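Beta-alanyl-CoA:ammonia lyase 2 (Clostridium propionicum, PDB 4MTU) probably catalyses the reversible elimination of ammonia from beta-alanyl-CoA to give acryloyl-CoA, and carries a zinc ion on a hot dog fold. Local coordinates at residues 2-7 against 135-140; 31-36 against 87-92; 38-43 against 73-78; 45-50 against 122-127; 59-64 against 113-118. All blocks are in the same frame, centred on the assembly; numbering follows the deposited sequence. Where two conformers were deposited one is given.

Interaction 1 of 5, residues 2-7 against 135-140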
# COMPACT_ATOMS: atom_id res chain seq x y z
N VAL A 2 -21.95 -16.17 21.54
CA VAL A 2 -22.66 -15.02 22.02
C VAL A 2 -22.83 -14.06 20.84
O VAL A 2 -21.85 -13.62 20.25
CB VAL A 2 -21.86 -14.29 23.11
CG1 VAL A 2 -22.59 -13.06 23.55
CG2 VAL A 2 -21.66 -15.26 24.26
N GLY A 3 -24.04 -13.74 20.49
CA GLY A 3 -24.26 -12.89 19.33
C GLY A 3 -24.11 -13.65 18.05
O GLY A 3 -24.05 -14.90 17.99
N LYS A 4 -24.06 -12.97 16.95
CA LYS A 4 -24.00 -13.55 15.60
C LYS A 4 -22.54 -13.74 15.22
O LYS A 4 -21.65 -13.07 15.68
CB LYS A 4 -24.68 -12.60 14.58
CG LYS A 4 -23.97 -11.34 14.14
CD LYS A 4 -24.78 -10.39 13.27
CE LYS A 4 -24.11 -9.08 12.89
NZ LYS A 4 -25.01 -8.09 12.17
N LYS A 5 -22.33 -14.64 14.26
CA LYS A 5 -21.05 -14.82 13.60
C LYS A 5 -20.84 -13.64 12.66
O LYS A 5 -21.74 -13.30 11.90
CB LYS A 5 -21.05 -16.17 12.90
CG LYS A 5 -19.77 -16.59 12.23
CD LYS A 5 -19.86 -18.03 11.67
CE LYS A 5 -20.09 -19.12 12.69
NZ LYS A 5 -19.96 -20.57 12.23
N VAL A 6 -19.67 -13.05 12.64
CA VAL A 6 -19.28 -12.01 11.70
C VAL A 6 -18.48 -12.71 10.59
O VAL A 6 -17.61 -13.53 10.82
CB VAL A 6 -18.47 -10.94 12.37
CG1 VAL A 6 -17.75 -10.05 11.38
CG2 VAL A 6 -19.40 -10.11 13.28
N VAL A 7 -18.81 -12.32 9.35
CA VAL A 7 -18.17 -12.89 8.15
C VAL A 7 -17.62 -11.76 7.30
O VAL A 7 -18.37 -10.93 6.80
CB VAL A 7 -19.17 -13.71 7.35
CG1 VAL A 7 -18.59 -14.23 6.03
CG2 VAL A 7 -19.71 -14.88 8.17
N SER A 135 -28.44 -5.75 17.65
CA SER A 135 -29.53 -6.48 18.27
C SER A 135 -29.21 -7.92 18.58
O SER A 135 -29.70 -8.46 19.62
CB SER A 135 -30.81 -6.33 17.44
OG SER A 135 -30.62 -6.92 16.15
N SER A 136 -28.37 -8.61 17.80
CA SER A 136 -28.08 -10.01 18.08
C SER A 136 -27.24 -10.18 19.34
O SER A 136 -27.12 -11.32 19.85
CB SER A 136 -27.41 -10.70 16.90
OG SER A 136 -26.09 -10.39 16.80
N PHE A 137 -26.67 -9.12 19.85
CA PHE A 137 -25.79 -9.14 21.04
C PHE A 137 -26.51 -8.68 22.29
O PHE A 137 -25.86 -8.53 23.33
CB PHE A 137 -24.53 -8.29 20.81
CG PHE A 137 -23.65 -8.88 19.72
CD1 PHE A 137 -23.95 -8.74 18.37
CD2 PHE A 137 -22.50 -9.60 20.01
CE1 PHE A 137 -23.16 -9.31 17.36
CE2 PHE A 137 -21.68 -10.16 19.05
CZ PHE A 137 -22.04 -10.05 17.72
N LYS A 138 -27.81 -8.48 22.23
CA LYS A 138 -28.55 -7.86 23.32
C LYS A 138 -28.47 -8.69 24.57
O LYS A 138 -28.59 -8.16 25.68
CB LYS A 138 -30.03 -7.64 22.94
CG LYS A 138 -30.91 -8.84 22.73
N ASP A 139 -28.28 -9.99 24.48
CA ASP A 139 -28.26 -10.71 25.77
C ASP A 139 -26.85 -11.08 26.17
O ASP A 139 -26.72 -11.97 27.01
CB ASP A 139 -29.21 -11.88 25.54
CG ASP A 139 -30.65 -11.35 25.47
OD1 ASP A 139 -31.03 -10.57 26.39
OD2 ASP A 139 -31.44 -11.62 24.53
N ALA A 140 -25.93 -10.35 25.55
CA ALA A 140 -24.60 -10.46 26.10
C ALA A 140 -24.72 -10.07 27.57
O ALA A 140 -25.14 -9.10 28.16
CB ALA A 140 -23.59 -9.58 25.42

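Interaction 2 of 5, residues 31-36 against 87-92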
# COMPACT_ATOMS: atom_id res chain seq x y z
N ASN A 31 -4.34 -10.34 9.90
CA ASN A 31 -4.79 -8.97 9.71
C ASN A 31 -6.32 -8.91 9.66
O ASN A 31 -6.98 -8.11 10.29
CB ASN A 31 -4.11 -8.43 8.46
CG ASN A 31 -4.52 -7.00 8.21
OD1 ASN A 31 -4.85 -6.31 9.12
ND2 ASN A 31 -4.57 -6.55 6.99
N GLN A 32 -6.90 -9.82 8.84
CA GLN A 32 -8.34 -9.81 8.68
C GLN A 32 -9.05 -10.24 9.96
O GLN A 32 -10.08 -9.63 10.31
CB GLN A 32 -8.80 -10.70 7.49
CG GLN A 32 -10.11 -10.22 6.97
CD GLN A 32 -10.04 -8.84 6.38
OE1 GLN A 32 -9.05 -8.51 5.69
NE2 GLN A 32 -11.02 -8.03 6.61
N TRP A 33 -8.53 -11.23 10.67
CA TRP A 33 -9.15 -11.63 11.95
C TRP A 33 -9.10 -10.47 12.95
O TRP A 33 -10.04 -10.35 13.75
CB TRP A 33 -8.43 -12.83 12.50
CG TRP A 33 -8.75 -14.13 11.79
CD1 TRP A 33 -9.84 -14.42 11.04
CD2 TRP A 33 -7.93 -15.31 11.82
NE1 TRP A 33 -9.78 -15.73 10.58
CE2 TRP A 33 -8.60 -16.28 11.06
CE3 TRP A 33 -6.69 -15.59 12.38
CZ2 TRP A 33 -8.08 -17.59 10.88
CZ3 TRP A 33 -6.18 -16.85 12.20
CH2 TRP A 33 -6.86 -17.84 11.45
N GLY A 34 -8.08 -9.62 12.91
CA GLY A 34 -8.08 -8.46 13.78
C GLY A 34 -9.30 -7.57 13.51
O GLY A 34 -9.94 -7.07 14.44
N ASP A 35 -9.62 -7.38 12.23
CA ASP A 35 -10.77 -6.54 11.85
C ASP A 35 -12.10 -7.22 12.17
O ASP A 35 -13.06 -6.56 12.57
CB ASP A 35 -10.69 -6.15 10.41
CG ASP A 35 -9.57 -5.23 10.02
OD1 ASP A 35 -8.84 -4.75 10.95
OD2 ASP A 35 -9.45 -4.97 8.79
N VAL A 36 -12.17 -8.56 12.03
CA VAL A 36 -13.35 -9.31 12.44
C VAL A 36 -13.57 -9.15 13.95
O VAL A 36 -14.68 -8.90 14.43
CB VAL A 36 -13.21 -10.81 12.06
CG1 VAL A 36 -14.35 -11.63 12.63
CG2 VAL A 36 -13.19 -10.97 10.54
N PHE A 87 -11.97 -17.97 15.39
CA PHE A 87 -11.82 -17.45 14.04
C PHE A 87 -11.55 -18.62 13.07
O PHE A 87 -10.91 -19.63 13.41
CB PHE A 87 -10.65 -16.49 13.94
CG PHE A 87 -10.78 -15.29 14.85
CD1 PHE A 87 -11.51 -14.19 14.45
CD2 PHE A 87 -10.20 -15.27 16.11
CE1 PHE A 87 -11.64 -13.08 15.27
CE2 PHE A 87 -10.35 -14.17 16.93
CZ PHE A 87 -11.07 -13.07 16.50
N GLU A 88 -11.99 -18.45 11.85
CA GLU A 88 -11.74 -19.35 10.74
C GLU A 88 -11.47 -18.56 9.46
O GLU A 88 -11.92 -17.41 9.32
CB GLU A 88 -12.92 -20.29 10.47
CG GLU A 88 -13.34 -21.13 11.63
CD GLU A 88 -14.63 -21.92 11.40
OE1 GLU A 88 -15.41 -21.56 10.48
OE2 GLU A 88 -14.83 -22.89 12.17
N ALA A 89 -10.76 -19.17 8.52
CA ALA A 89 -10.54 -18.59 7.20
C ALA A 89 -10.84 -19.68 6.17
O ALA A 89 -10.36 -20.81 6.32
CB ALA A 89 -9.13 -18.09 7.04
N TRP A 90 -11.61 -19.34 5.15
CA TRP A 90 -12.11 -20.26 4.14
C TRP A 90 -11.89 -19.70 2.74
O TRP A 90 -12.15 -18.53 2.49
CB TRP A 90 -13.62 -20.44 4.30
CG TRP A 90 -14.03 -21.07 5.59
CD1 TRP A 90 -14.42 -20.48 6.74
CD2 TRP A 90 -14.10 -22.50 5.83
NE1 TRP A 90 -14.75 -21.46 7.70
CE2 TRP A 90 -14.55 -22.68 7.16
CE3 TRP A 90 -13.84 -23.63 5.02
CZ2 TRP A 90 -14.73 -23.95 7.67
CZ3 TRP A 90 -14.01 -24.91 5.55
CH2 TRP A 90 -14.46 -25.04 6.88
N LYS A 91 -11.46 -20.55 1.82
CA LYS A 91 -11.30 -20.19 0.40
C LYS A 91 -12.53 -20.62 -0.36
O LYS A 91 -12.90 -21.83 -0.27
CB LYS A 91 -10.04 -20.86 -0.14
CG LYS A 91 -9.66 -20.40 -1.54
CD LYS A 91 -8.44 -21.16 -2.08
CE LYS A 91 -7.25 -21.15 -1.15
NZ LYS A 91 -6.00 -21.49 -1.88
N VAL A 92 -13.12 -19.71 -1.09
CA VAL A 92 -14.36 -19.95 -1.82
C VAL A 92 -14.21 -19.91 -3.33
O VAL A 92 -15.16 -20.33 -4.03
CB VAL A 92 -15.52 -19.01 -1.35
CG1 VAL A 92 -15.71 -19.20 0.15
CG2 VAL A 92 -15.27 -17.58 -1.71

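Interaction 3 of 5, residues 38-43 against 73-78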
# COMPACT_ATOMS: atom_id res chain seq x y z
N THR A 38 -12.49 -6.74 15.85
CA THR A 38 -12.91 -5.37 16.13
C THR A 38 -14.42 -5.26 15.94
O THR A 38 -15.12 -4.66 16.76
CB THR A 38 -12.18 -4.40 15.18
OG1 THR A 38 -10.76 -4.48 15.43
CG2 THR A 38 -12.62 -2.97 15.42
N GLU A 39 -14.95 -5.80 14.83
CA GLU A 39 -16.38 -5.68 14.56
C GLU A 39 -17.19 -6.33 15.69
O GLU A 39 -18.21 -5.78 16.16
CB GLU A 39 -16.71 -6.32 13.21
CG GLU A 39 -18.07 -5.91 12.69
CD GLU A 39 -18.42 -6.40 11.31
OE1 GLU A 39 -17.54 -6.75 10.53
OE2 GLU A 39 -19.64 -6.36 10.97
N LEU A 40 -16.78 -7.51 16.14
CA LEU A 40 -17.43 -8.18 17.26
C LEU A 40 -17.44 -7.30 18.54
O LEU A 40 -18.44 -7.28 19.25
CB LEU A 40 -16.76 -9.51 17.57
CG LEU A 40 -16.90 -10.62 16.51
CD1 LEU A 40 -15.94 -11.74 16.78
CD2 LEU A 40 -18.32 -11.15 16.50
N MET A 41 -16.34 -6.62 18.79
CA MET A 41 -16.24 -5.80 19.98
C MET A 41 -17.12 -4.55 19.86
O MET A 41 -17.74 -4.11 20.87
CB MET A 41 -14.77 -5.44 20.25
CG MET A 41 -13.93 -6.63 20.62
SD MET A 41 -14.49 -7.55 22.08
CE MET A 41 -15.40 -8.90 21.33
N VAL A 42 -17.19 -3.97 18.69
CA VAL A 42 -18.12 -2.87 18.46
C VAL A 42 -19.54 -3.31 18.82
O VAL A 42 -20.29 -2.60 19.50
CB VAL A 42 -18.03 -2.37 16.99
CG1 VAL A 42 -19.15 -1.35 16.71
CG2 VAL A 42 -16.64 -1.78 16.72
N TYR A 43 -19.91 -4.49 18.34
CA TYR A 43 -21.27 -4.97 18.58
C TYR A 43 -21.57 -5.36 20.04
O TYR A 43 -22.66 -5.13 20.52
CB TYR A 43 -21.59 -6.15 17.66
CG TYR A 43 -21.59 -5.82 16.20
CD1 TYR A 43 -21.80 -4.54 15.70
CD2 TYR A 43 -21.37 -6.83 15.25
CE1 TYR A 43 -21.78 -4.25 14.36
CE2 TYR A 43 -21.36 -6.53 13.91
CZ TYR A 43 -21.57 -5.27 13.44
OH TYR A 43 -21.52 -4.96 12.10
N GLY A 73 -15.66 -15.01 12.45
CA GLY A 73 -15.33 -14.92 13.83
C GLY A 73 -16.57 -14.82 14.68
O GLY A 73 -17.61 -14.31 14.24
N TRP A 74 -16.43 -15.28 15.92
CA TRP A 74 -17.56 -15.16 16.86
C TRP A 74 -16.98 -15.13 18.29
O TRP A 74 -15.89 -15.59 18.57
CB TRP A 74 -18.55 -16.29 16.68
CG TRP A 74 -18.04 -17.67 16.88
CD1 TRP A 74 -18.10 -18.36 18.06
CD2 TRP A 74 -17.39 -18.51 15.92
NE1 TRP A 74 -17.53 -19.59 17.86
CE2 TRP A 74 -17.08 -19.72 16.57
CE3 TRP A 74 -17.03 -18.36 14.59
CZ2 TRP A 74 -16.43 -20.78 15.90
CZ3 TRP A 74 -16.40 -19.38 13.95
CH2 TRP A 74 -16.09 -20.58 14.57
N ILE A 75 -17.81 -14.56 19.17
CA ILE A 75 -17.51 -14.56 20.58
C ILE A 75 -17.90 -15.86 21.21
O ILE A 75 -19.06 -16.27 21.12
CB ILE A 75 -18.23 -13.38 21.30
CG1 ILE A 75 -17.88 -12.03 20.66
CG2 ILE A 75 -17.91 -13.43 22.79
CD1 ILE A 75 -18.64 -10.84 21.25
N GLU A 76 -16.98 -16.52 21.85
CA GLU A 76 -17.23 -17.73 22.61
C GLU A 76 -17.55 -17.38 24.06
O GLU A 76 -18.43 -18.05 24.66
CB GLU A 76 -16.02 -18.65 22.58
CG GLU A 76 -16.42 -20.00 23.10
N LYS A 77 -16.87 -16.45 24.70
CA LYS A 77 -17.06 -16.13 26.11
C LYS A 77 -16.83 -14.64 26.31
O LYS A 77 -15.85 -14.03 25.87
CB LYS A 77 -16.06 -16.85 26.98
CG LYS A 77 -15.89 -16.56 28.45
CD LYS A 77 -14.83 -17.50 29.02
N VAL A 78 -17.81 -14.02 26.98
CA VAL A 78 -17.73 -12.67 27.47
C VAL A 78 -17.16 -12.69 28.91
O VAL A 78 -17.82 -13.25 29.80
CB VAL A 78 -19.11 -11.93 27.46
CG1 VAL A 78 -18.99 -10.59 28.09
CG2 VAL A 78 -19.63 -11.86 26.03

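Interaction 4 of 5, residues 45-50 against 122-127. With ZN (zinc ion), chain B.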
# COMPACT_ATOMS: atom_id res chain seq x y z
N ASP A 45 -19.93 -4.32 22.91
CA ASP A 45 -19.71 -3.29 23.95
C ASP A 45 -19.35 -1.92 23.40
O ASP A 45 -18.97 -1.05 24.21
CB ASP A 45 -18.80 -3.77 25.05
CG ASP A 45 -19.48 -4.38 26.24
OD1 ASP A 45 -19.09 -5.46 26.72
OD2 ASP A 45 -20.50 -3.79 26.73
N GLY A 46 -19.48 -1.66 22.12
CA GLY A 46 -19.42 -0.30 21.64
C GLY A 46 -18.06 0.37 21.66
O GLY A 46 -17.99 1.61 21.73
N ASP A 47 -16.99 -0.41 21.52
CA ASP A 47 -15.63 0.11 21.52
C ASP A 47 -14.81 -0.73 20.53
O ASP A 47 -15.07 -1.93 20.42
CB ASP A 47 -15.04 0.04 22.91
CG ASP A 47 -13.76 0.83 23.06
OD1 ASP A 47 -12.66 0.28 22.77
OD2 ASP A 47 -13.82 2.03 23.44
N ILE A 48 -13.85 -0.13 19.88
CA ILE A 48 -13.04 -0.90 18.92
C ILE A 48 -12.13 -1.91 19.61
O ILE A 48 -11.72 -2.86 18.93
CB ILE A 48 -12.23 -0.01 17.98
CG1 ILE A 48 -11.27 0.96 18.72
CG2 ILE A 48 -13.17 0.71 17.03
CD1 ILE A 48 -10.23 1.60 17.80
N SER A 49 -11.85 -1.77 20.90
CA SER A 49 -11.09 -2.71 21.71
C SER A 49 -9.60 -2.67 21.39
O SER A 49 -9.14 -1.93 20.51
CB SER A 49 -11.63 -4.16 21.61
OG SER A 49 -11.06 -4.94 20.59
N LEU A 50 -8.88 -3.49 22.15
CA LEU A 50 -7.45 -3.73 21.97
C LEU A 50 -7.33 -5.27 21.83
O LEU A 50 -7.92 -6.05 22.59
CB LEU A 50 -6.64 -3.20 23.12
CG LEU A 50 -6.73 -1.65 23.33
CD1 LEU A 50 -6.16 -1.28 24.71
CD2 LEU A 50 -6.12 -0.87 22.18
N LEU A 122 -9.65 -10.36 23.04
CA LEU A 122 -9.73 -8.93 22.90
C LEU A 122 -10.13 -8.32 24.28
O LEU A 122 -10.66 -9.01 25.13
CB LEU A 122 -10.65 -8.42 21.81
CG LEU A 122 -10.28 -8.95 20.40
CD1 LEU A 122 -10.99 -10.22 20.11
CD2 LEU A 122 -10.57 -7.90 19.33
N PHE A 123 -9.80 -7.04 24.44
CA PHE A 123 -9.96 -6.36 25.73
C PHE A 123 -10.65 -5.02 25.53
O PHE A 123 -10.33 -4.26 24.63
CB PHE A 123 -8.55 -6.09 26.30
CG PHE A 123 -8.50 -5.29 27.56
CD1 PHE A 123 -8.61 -5.91 28.79
CD2 PHE A 123 -8.31 -3.92 27.51
CE1 PHE A 123 -8.54 -5.14 29.93
CE2 PHE A 123 -8.24 -3.18 28.65
CZ PHE A 123 -8.36 -3.81 29.83
N ILE A 124 -11.64 -4.78 26.41
CA ILE A 124 -12.21 -3.43 26.52
C ILE A 124 -12.17 -3.08 28.02
O ILE A 124 -12.78 -3.77 28.82
CB ILE A 124 -13.62 -3.29 25.98
CG1 ILE A 124 -13.76 -3.78 24.56
CG2 ILE A 124 -14.10 -1.84 26.16
CD1 ILE A 124 -15.19 -3.93 24.09
N ALA A 125 -11.48 -2.01 28.39
CA ALA A 125 -11.42 -1.59 29.80
C ALA A 125 -12.86 -1.33 30.28
O ALA A 125 -13.70 -0.84 29.54
CB ALA A 125 -10.59 -0.34 29.96
N LYS A 126 -13.10 -1.65 31.51
CA LYS A 126 -14.44 -1.55 32.07
C LYS A 126 -15.06 -0.19 31.84
O LYS A 126 -16.27 -0.12 31.46
CB LYS A 126 -14.40 -1.98 33.55
CG LYS A 126 -15.66 -2.71 33.93
CD LYS A 126 -15.85 -4.12 33.27
CE LYS A 126 -17.35 -4.43 33.36
NZ LYS A 126 -17.74 -5.78 32.85
N ASP A 127 -14.29 0.87 32.01
CA ASP A 127 -14.83 2.23 31.88
C ASP A 127 -15.24 2.55 30.43
O ASP A 127 -15.97 3.50 30.20
CB ASP A 127 -13.87 3.30 32.38
CG ASP A 127 -13.55 3.32 33.85
OD1 ASP A 127 -14.28 2.66 34.65
OD2 ASP A 127 -12.56 3.93 34.33
ZN ZN B . -20.90 -5.32 28.18
O HOH W 1 -22.83 -4.84 28.86
O HOH W 2 -20.18 -4.03 29.67
O HOH W 3 -22.00 -6.43 26.67

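Interaction 5 of 5, residues 59-64 against 113-118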
# COMPACT_ATOMS: atom_id res chain seq x y z
N PHE A 59 -2.44 -22.49 10.25
CA PHE A 59 -2.55 -22.18 8.84
C PHE A 59 -2.60 -23.52 8.12
O PHE A 59 -1.64 -24.32 8.22
CB PHE A 59 -1.41 -21.35 8.32
CG PHE A 59 -1.25 -19.98 9.03
CD1 PHE A 59 -2.32 -19.06 9.02
CD2 PHE A 59 -0.10 -19.65 9.64
CE1 PHE A 59 -2.13 -17.80 9.63
CE2 PHE A 59 0.09 -18.40 10.23
CZ PHE A 59 -0.95 -17.49 10.22
N THR A 60 -3.68 -23.79 7.39
CA THR A 60 -3.98 -25.15 6.94
C THR A 60 -3.95 -25.31 5.43
O THR A 60 -3.99 -26.47 5.00
CB THR A 60 -5.37 -25.57 7.47
OG1 THR A 60 -6.31 -24.63 7.09
CG2 THR A 60 -5.41 -25.54 8.99
N ALA A 61 -3.90 -24.28 4.63
CA ALA A 61 -3.82 -24.37 3.17
C ALA A 61 -3.21 -23.10 2.64
O ALA A 61 -3.52 -22.03 3.18
CB ALA A 61 -5.20 -24.53 2.52
N PRO A 62 -2.42 -23.16 1.58
CA PRO A 62 -1.81 -21.93 1.04
C PRO A 62 -2.86 -21.08 0.36
O PRO A 62 -3.83 -21.58 -0.17
CB PRO A 62 -0.79 -22.49 0.02
CG PRO A 62 -1.38 -23.80 -0.42
CD PRO A 62 -2.06 -24.38 0.78
N VAL A 63 -2.58 -19.77 0.33
CA VAL A 63 -3.45 -18.77 -0.27
C VAL A 63 -2.63 -18.01 -1.33
O VAL A 63 -1.49 -17.64 -1.05
CB VAL A 63 -3.96 -17.81 0.84
CG1 VAL A 63 -4.78 -16.69 0.21
CG2 VAL A 63 -4.78 -18.55 1.87
N TYR A 64 -3.27 -17.83 -2.47
CA TYR A 64 -2.63 -17.17 -3.63
C TYR A 64 -3.42 -15.99 -4.12
O TYR A 64 -4.64 -15.87 -3.88
CB TYR A 64 -2.52 -18.19 -4.77
CG TYR A 64 -1.60 -19.36 -4.48
CD1 TYR A 64 -0.25 -19.24 -4.70
CD2 TYR A 64 -2.13 -20.53 -3.98
CE1 TYR A 64 0.60 -20.32 -4.40
CE2 TYR A 64 -1.35 -21.60 -3.68
CZ TYR A 64 0.01 -21.47 -3.90
OH TYR A 64 0.85 -22.57 -3.62
N VAL A 113 -12.59 -24.41 1.14
CA VAL A 113 -11.35 -25.03 1.65
C VAL A 113 -10.92 -24.27 2.89
O VAL A 113 -10.74 -23.05 2.86
CB VAL A 113 -10.25 -25.00 0.59
CG1 VAL A 113 -8.95 -25.45 1.18
CG2 VAL A 113 -10.67 -25.84 -0.61
N LEU A 114 -10.71 -25.00 3.98
CA LEU A 114 -10.26 -24.41 5.22
C LEU A 114 -8.80 -23.96 5.11
O LEU A 114 -7.92 -24.78 4.82
CB LEU A 114 -10.35 -25.39 6.38
CG LEU A 114 -9.98 -24.82 7.77
CD1 LEU A 114 -10.95 -23.77 8.25
CD2 LEU A 114 -9.88 -25.99 8.74
N CYS A 115 -8.54 -22.68 5.40
CA CYS A 115 -7.20 -22.10 5.31
C CYS A 115 -6.64 -21.72 6.67
O CYS A 115 -5.41 -21.50 6.76
CB CYS A 115 -7.17 -20.89 4.38
SG CYS A 115 -7.59 -21.29 2.68
N GLY A 116 -7.44 -21.59 7.71
CA GLY A 116 -6.87 -21.26 8.99
C GLY A 116 -7.95 -21.30 10.09
O GLY A 116 -9.12 -21.12 9.81
N THR A 117 -7.44 -21.50 11.31
CA THR A 117 -8.27 -21.37 12.50
C THR A 117 -7.45 -20.69 13.58
O THR A 117 -6.22 -20.71 13.57
CB THR A 117 -8.74 -22.73 13.01
OG1 THR A 117 -7.60 -23.51 13.38
CG2 THR A 117 -9.57 -23.48 12.04
N ALA A 118 -8.14 -20.09 14.57
CA ALA A 118 -7.46 -19.48 15.69
C ALA A 118 -8.46 -19.24 16.85
O ALA A 118 -9.66 -19.12 16.62
CB ALA A 118 -6.88 -18.12 15.34
O HOH W 4 -3.23 -20.46 5.32

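Interaction 1 of 5, residues 2-7 against 135-140
Phe137 lays its ring against Gly3, at the corner where the chain turns into strand 4-11, an outer strand of the hot dog sheet. Gly3 CA stands 3.7 Å above the plane of the Phe137 ring, over its centre, in a CH-pi contact. With no side chain, glycine suits both the positive phi of this corner and so close an approach. Lys4 crosses the phenyl ring at about a right angle: chi1 of 75° sets its CG between the backbone N and the carbonyl carbon, 3.9 Å from Phe137 CE1, before the extended chain runs on to a salt bridge with Glu134. Glu134 also hydrogen-bonds Ser136 OG, which accepts only a weak, bent bond from Lys4 N (3.3 Å, 127°). Val2 O lies 3.7 Å from Phe137 CE2, and Val2 CG1 meets Ala140 CB at 4.1 Å. The type I turn from Phe137 to Ala140 carries the tail toward the zinc site. Gly3 CA also points a hydrogen almost straight at Ser136 O, 3.3 Å away.

Interaction 2 of 5, residues 31-36 against 87-92
Trp33 of helix 27-45 and Phe87 of strand 82-95 lie alongside each other, pointing opposite ways, and each covers the other's ring with a methylene group. At Trp33 a chi1 of -74°, with CG anti to the carbonyl carbon, directs the indole to the strand. Phe87 CB sits 3.4 Å above the plane of the Trp33 ring, almost on the normal through the centre of the five-membered ring. In return Trp33 CB lies over a face of the Phe87 ring, 4.3 Å from its centroid. The two ring planes are inclined by 33°, an oblique pairing. The phenyl ring also reaches the helix itself: Phe87 CE1 is 3.5 Å from Trp33 O, and Val36 CG1 meets the ring edge. The one polar atom of the indole helps to fix its rotation. Trp33 NE1 gives a nearly straight bond to Glu88 O (3.0 Å, 164°), an oxygen lying close to the ring plane, although the donor approaches it from above the carbonyl plane. The strand backbone thus satisfies a buried N-H, while Trp33 CZ2 rests 4.0 Å from Ala89 CB. The side chain of Glu88 leaves the strand on the other side, where its OE1 accepts from Trp90 NE1. Here, at the heart of the hot dog fold, Ala118 of strand 106-123 and Tyr54 and Ile57 of strand 50-59 touch Trp33, and Val6 of strand 4-11 touches Val36.

Interaction 3 of 5, residues 38-43 against 73-78
Leu40 overlaps the backbone of strand 68-78, its two methyls spread over the peptide between Gly73 and Trp74. This is the hot dog fold's basic packing of a helix on the inner face of a wrapped sheet; here the short helix and strand segments run at 36° to one another, their axes 8.7 Å apart. Leu40 CD1 comes 3.7 Å from Trp74 N, and CD2 lies 3.9 Å from Gly73 O. Trp74 turns its indole to the other side of the strand, where Lys5 makes a cation-pi contact with it. The next inward residue, Ile75, packs against two helix residues. Its CG1 lies 4.1 Å from Leu40 CB, while its CD1 is met by Met41, whose chain is bent at chi2 (-58°) and chi3 (98°) to bring the methyl round to the isoleucine. Glu76 and Lys77 then both face Thr84 in a classic beta bulge. Behind the apolar layer, Tyr43 OH donates to Glu39 OE2 at 2.6 Å; His8, and His9 of the second subunit, hold OE1 of the same carboxylate. The side chains that meet across the contact are apolar, ending with Met41 CE against Ile75 CD1 at 3.8 Å.

Interaction 4 of 5, residues 45-50 against 122-127
Ile124 reaches across to the loop that leaves helix 27-45 and sends its two branches to different aspartates. Its CD1 lies 3.7 Å from Asp45 CB; chi1 of -54° sets CG1 beside the backbone N and CG2 anti to it, 3.9 Å from Asp47 CB. Asp47 and Ile124 run side by side in reversed sense. Asp47 turns its carboxylate back on its own loop: OD1 accepts from Ser49 N at 2.9 Å, closing an Asx turn, while OD2 hydrogen-bonds Thr104 OG1 of the second subunit. Beyond the turn, Leu50 and Phe123 form an antiparallel hydrogen-bonded pair, with Leu50 N to Phe123 O at 3.0 Å and Phe123 N to Leu50 O at 2.8 Å. Their side chains share one face of the sheet but only brush. Asp45, its methylene backed by Ile124, directs both carboxylate oxygens to the zinc ion, OD2 at 2.1 Å and OD1 at 2.3 Å. Tyr83 OH also hydrogen-bonds OD1. With His142 and three waters, this bidentate aspartate completes a six-coordinate zinc site.

Interaction 5 of 5, residues 59-64 against 113-118
Cys115 O is gripped from two sources where the chain leaves strand 50-59 beside strand 106-123 of the hot dog sheet. Thr60 N gives it an almost straight bond (2.9 Å, 175°), arriving from well above the carbonyl plane, and a water donates to it at 2.8 Å. The same water also donates to Ala61 O, so it bridges the two segments just past the last regular pair, Phe59 with Gly116, an antiparallel non-hydrogen-bonded pair. Thr60 adds a second hold: chi1 of 55° swings OG1 between the backbone N and the carbonyl carbon, from where it donates to Leu114 O at 2.8 Å. Both bonds of this residue therefore reach successive carbonyls of one strand. That strand is itself irregular here, because Cys115 and Gly116 both face Ala89 in a classic beta bulge. Phe59 CA and Gly116 CA are 4.4 Å apart, and the phenyl ring goes on to Ile29 and Val30 of the helix. Ala61 N is buried by the contact without a partner in the model. Elsewhere the contact is apolar: chi1 of -63° turns Cys115 SG toward Ala61 CB and Val63 CG2, 4.0 Å from each.

Helix and sheet meet at two levels: interactions 2 and 3 use the same helix, 27-45, against the adjacent strands 82-95 and 68-78. Both are core, yet interaction 2 spends an indole N-H on a strand carbonyl while interaction 3 is held by apolar side-chain packing. Interaction 1 is a surface contact of ring packing and one weak bond, 5 is partly buried, and 4 is buried although far from the chain's centre. Interactions 4 and 5 both use strand 106-123, one at its end and one midway, and combine backbone bonds with side-chain contacts: a threonine hydroxyl in 5, Ile124 against a zinc ligand in 4. Met41 packs from interaction 3 onto Ser49 and Leu122 of interaction 4.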